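Local coordinates for protein galactose mutarotase related enzyme (Lactobacillus casei, PDB 3Q1N) that probably binds carbohydrate and may act as an isomerase of the galactose mutarotase (aldose 1-epimerase) kind, at residues Ile5-Ile14 with Tyr115-Ser123. Residues are numbered along the deposited sequence; the frame is centred on the assembly and turned at random.
Sequences IENSKFKAGI and YMLTDGGLS
Leu117 rises from its strand into the hairpin formed by Ile5-Ile14. Its CB lies 3.8 Å from ND2 of Asn7; CG of Leu117 meets CD1 of Ile5, while the leucine's own CD1 presses on the backbone of the hairpin, 3.5 Å from the CA of Glu6 and similarly near the carbonyl O of Ile5; CD2 of Leu117 reaches CB of Phe10 at 3.9 Å. Leu24 of strand 20-26 also touches this leucine. Farther along, CD1 of Ile5 ends against CB of Tyr115, whose hydroxyl is hydrogen-bonded to the carbonyl O of Ala19.

At the turn ends the link becomes polar. Asn7 uses both halves of its amide: OD1 accepts from the backbone N of Phe10 almost in line with its own C=O (177°), an Asx motif within the turn, and ND2 donates to Thr118 O at 3.1 Å. That donor stands above the carbonyl plane of Thr118, and Gly121 N arrives from the opposite face, so two N-H groups grip one oxygen. An alanine here removes both amide groups, and would probably leave Thr118 O with the Gly121 N-H as its remaining partner of the two, and the Ile5-Ile14 turn less firmly fixed.

Lys9, its chain bent at chi3 (72°), brings NZ to within 2.7 Å of Asp119 O, in the carbonyl plane. Nearer the backbone, CB of Lys9 lies over the centre of one face of the Phe10 ring. The edge of that ring abuts Thr118 O. A water joins Ser8 OG to Asp119 OD1.

Two antiparallel beta hairpins from separate sheets thus pack face to face, strands 10-14 and 115-118 running at 165° with axes 8.0 Å apart, a layered beta-sandwich arrangement consistent with the galactose mutarotase-like fold.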
loop_
_atom_site.group_PDB
_atom_site.type_symbol
_atom_site.label_atom_id
_atom_site.label_comp_id
_atom_site.label_asym_id
_atom_site.label_seq_id
_atom_site.Cartn_x
_atom_site.Cartn_y
_atom_site.Cartn_z
ATOM N N ILE A 5 1.889 -14.027 14.497
ATOM C CA ILE A 5 2.374 -13.325 15.680
ATOM C C ILE A 5 1.159 -12.925 16.461
ATOM O O ILE A 5 0.049 -12.849 15.922
ATOM C CB ILE A 5 3.282 -12.112 15.344
ATOM C CG1 ILE A 5 2.607 -11.161 14.332
ATOM C CG2 ILE A 5 4.690 -12.600 14.800
ATOM C CD1 ILE A 5 3.388 -9.818 14.100
ATOM N N GLU A 6 1.347 -12.673 17.740
ATOM C CA GLU A 6 0.208 -12.326 18.589
ATOM C C GLU A 6 0.628 -11.767 19.905
ATOM O O GLU A 6 1.748 -11.990 20.365
ATOM C CB GLU A 6 -0.672 -13.554 18.832
ATOM C CG GLU A 6 -0.065 -14.680 19.633
ATOM C CD GLU A 6 -0.985 -15.906 19.573
ATOM O OE1 GLU A 6 -2.042 -15.911 20.237
ATOM O OE2 GLU A 6 -0.666 -16.847 18.802
ATOM N N ASN A 7 -0.268 -10.986 20.486
ATOM C CA ASN A 7 -0.114 -10.556 21.872
ATOM C C ASN A 7 -1.462 -10.752 22.559
ATOM O O ASN A 7 -2.324 -11.505 22.071
ATOM C CB ASN A 7 0.475 -9.133 21.941
ATOM C CG ASN A 7 -0.427 -8.088 21.324
ATOM O OD1 ASN A 7 -1.589 -8.359 20.995
ATOM N ND2 ASN A 7 0.102 -6.868 21.187
ATOM N N SER A 8 -1.678 -10.147 23.718
ATOM C CA SER A 8 -2.922 -10.396 24.442
ATOM C C SER A 8 -4.170 -9.877 23.694
ATOM O O SER A 8 -5.252 -10.418 23.865
ATOM C CB SER A 8 -2.878 -9.757 25.826
ATOM O OG SER A 8 -3.075 -8.377 25.783
ATOM N N LYS A 9 -3.993 -8.808 22.926
ATOM C CA LYS A 9 -5.122 -8.149 22.225
ATOM C C LYS A 9 -5.347 -8.605 20.771
ATOM O O LYS A 9 -6.497 -8.552 20.267
ATOM C CB LYS A 9 -4.907 -6.636 22.217
ATOM C CG LYS A 9 -5.050 -5.950 23.607
ATOM C CD LYS A 9 -4.774 -4.414 23.545
ATOM C CE LYS A 9 -5.919 -3.643 22.833
ATOM N NZ LYS A 9 -5.612 -2.143 22.623
ATOM N N PHE A 10 -4.280 -9.004 20.083
ATOM C CA PHE A 10 -4.299 -9.095 18.603
ATOM C C PHE A 10 -3.586 -10.359 18.114
ATOM O O PHE A 10 -2.664 -10.839 18.777
ATOM C CB PHE A 10 -3.615 -7.857 17.979
ATOM C CG PHE A 10 -4.240 -6.546 18.351
ATOM C CD1 PHE A 10 -5.563 -6.280 18.087
ATOM C CD2 PHE A 10 -3.482 -5.567 18.968
ATOM C CE1 PHE A 10 -6.131 -5.065 18.446
ATOM C CE2 PHE A 10 -4.001 -4.363 19.296
ATOM C CZ PHE A 10 -5.353 -4.107 19.056
ATOM N N LYS A 11 -4.006 -10.878 16.963
ATOM C CA LYS A 11 -3.268 -11.894 16.235
ATOM C C LYS A 11 -3.155 -11.493 14.760
ATOM O O LYS A 11 -4.128 -10.987 14.189
ATOM C CB LYS A 11 -3.956 -13.251 16.381
ATOM C CG LYS A 11 -3.175 -14.440 15.779
ATOM C CD LYS A 11 -3.712 -15.765 16.276
ATOM C CE LYS A 11 -2.906 -16.957 15.752
ATOM N NZ LYS A 11 -3.494 -18.249 16.267
ATOM N N ALA A 12 -1.997 -11.741 14.165
ATOM C CA ALA A 12 -1.770 -11.436 12.735
ATOM C C ALA A 12 -1.230 -12.705 12.062
ATOM O O ALA A 12 -0.440 -13.473 12.664
ATOM C CB ALA A 12 -0.787 -10.286 12.562
ATOM N N GLY A 13 -1.645 -12.919 10.817
ATOM C CA GLY A 13 -1.116 -13.995 9.986
ATOM C C GLY A 13 -0.497 -13.364 8.762
ATOM O O GLY A 13 -1.098 -12.449 8.159
ATOM N N ILE A 14 0.737 -13.783 8.472
ATOM C CA ILE A 14 1.523 -13.211 7.378
ATOM C C ILE A 14 2.088 -14.346 6.545
ATOM O O ILE A 14 2.723 -15.266 7.073
ATOM C CB ILE A 14 2.717 -12.318 7.843
ATOM C CG1 ILE A 14 2.279 -11.243 8.850
ATOM C CG2 ILE A 14 3.402 -11.665 6.644
ATOM C CD1 ILE A 14 2.624 -11.609 10.293
ATOM N N TYR A 115 7.385 -6.949 11.229
ATOM C CA TYR A 115 6.037 -6.754 11.755
ATOM C C TYR A 115 6.101 -6.906 13.257
ATOM O O TYR A 115 6.723 -7.839 13.737
ATOM C CB TYR A 115 5.074 -7.781 11.201
ATOM C CG TYR A 115 4.845 -7.700 9.710
ATOM C CD1 TYR A 115 3.895 -6.833 9.193
ATOM C CD2 TYR A 115 5.573 -8.491 8.836
ATOM C CE1 TYR A 115 3.644 -6.771 7.836
ATOM C CE2 TYR A 115 5.348 -8.405 7.454
ATOM C CZ TYR A 115 4.389 -7.538 6.981
ATOM O OH TYR A 115 4.138 -7.408 5.631
HETATM N N MSE A 116 5.422 -6.033 13.995
HETATM C CA MSE A 116 5.328 -6.198 15.431
HETATM C C MSE A 116 3.961 -5.729 15.932
HETATM O O MSE A 116 3.506 -4.625 15.588
HETATM C CB MSE A 116 6.453 -5.412 16.121
HETATM C CG MSE A 116 6.520 -5.680 17.607
HETATM SE SE MSE A 116 7.838 -4.594 18.511
HETATM C CE MSE A 116 8.441 -3.343 17.180
ATOM N N LEU A 117 3.311 -6.590 16.722
ATOM C CA LEU A 117 2.065 -6.237 17.391
ATOM C C LEU A 117 2.380 -5.604 18.745
ATOM O O LEU A 117 3.302 -6.043 19.466
ATOM C CB LEU A 117 1.166 -7.445 17.607
ATOM C CG LEU A 117 0.513 -7.997 16.352
ATOM C CD1 LEU A 117 -0.058 -9.416 16.619
ATOM C CD2 LEU A 117 -0.521 -6.932 15.737
ATOM N N THR A 118 1.638 -4.548 19.041
ATOM C CA THR A 118 1.729 -3.778 20.287
ATOM C C THR A 118 0.333 -3.581 20.829
ATOM O O THR A 118 -0.662 -3.987 20.212
ATOM C CB THR A 118 2.329 -2.349 20.023
ATOM O OG1 THR A 118 1.388 -1.576 19.256
ATOM C CG2 THR A 118 3.701 -2.450 19.314
ATOM N N ASP A 119 0.195 -2.922 21.980
ATOM C CA ASP A 119 -1.152 -2.594 22.459
ATOM C C ASP A 119 -1.970 -1.753 21.472
ATOM O O ASP A 119 -3.191 -1.775 21.464
ATOM C CB ASP A 119 -1.081 -1.813 23.773
ATOM C CG ASP A 119 -0.819 -2.694 24.958
ATOM O OD1 ASP A 119 -0.904 -3.927 24.822
ATOM O OD2 ASP A 119 -0.522 -2.118 26.047
ATOM N N GLY A 120 -1.291 -0.946 20.672
ATOM C CA GLY A 120 -1.958 -0.038 19.755
ATOM C C GLY A 120 -2.412 -0.677 18.458
ATOM O O GLY A 120 -3.319 -0.146 17.801
ATOM N N GLY A 121 -1.761 -1.776 18.077
ATOM C CA GLY A 121 -1.977 -2.403 16.781
ATOM C C GLY A 121 -0.719 -2.985 16.175
ATOM O O GLY A 121 0.098 -3.605 16.885
ATOM N N LEU A 122 -0.543 -2.776 14.857
ATOM C CA LEU A 122 0.516 -3.455 14.116
ATOM C C LEU A 122 1.495 -2.421 13.611
ATOM O O LEU A 122 1.080 -1.497 12.897
ATOM C CB LEU A 122 -0.064 -4.172 12.899
ATOM C CG LEU A 122 0.928 -4.896 11.992
ATOM C CD1 LEU A 122 1.519 -6.138 12.710
ATOM C CD2 LEU A 122 0.260 -5.229 10.646
ATOM N N SER A 123 2.756 -2.531 14.001
ATOM C CA SER A 123 3.827 -1.660 13.478
ATOM C C SER A 123 4.502 -2.431 12.321
ATOM O O SER A 123 4.620 -3.656 12.392
ATOM C CB SER A 123 4.823 -1.363 14.601
ATOM O OG SER A 123 4.221 -0.659 15.693
HETATM O O HOH W 1 -1.715 -6.781 24.062
#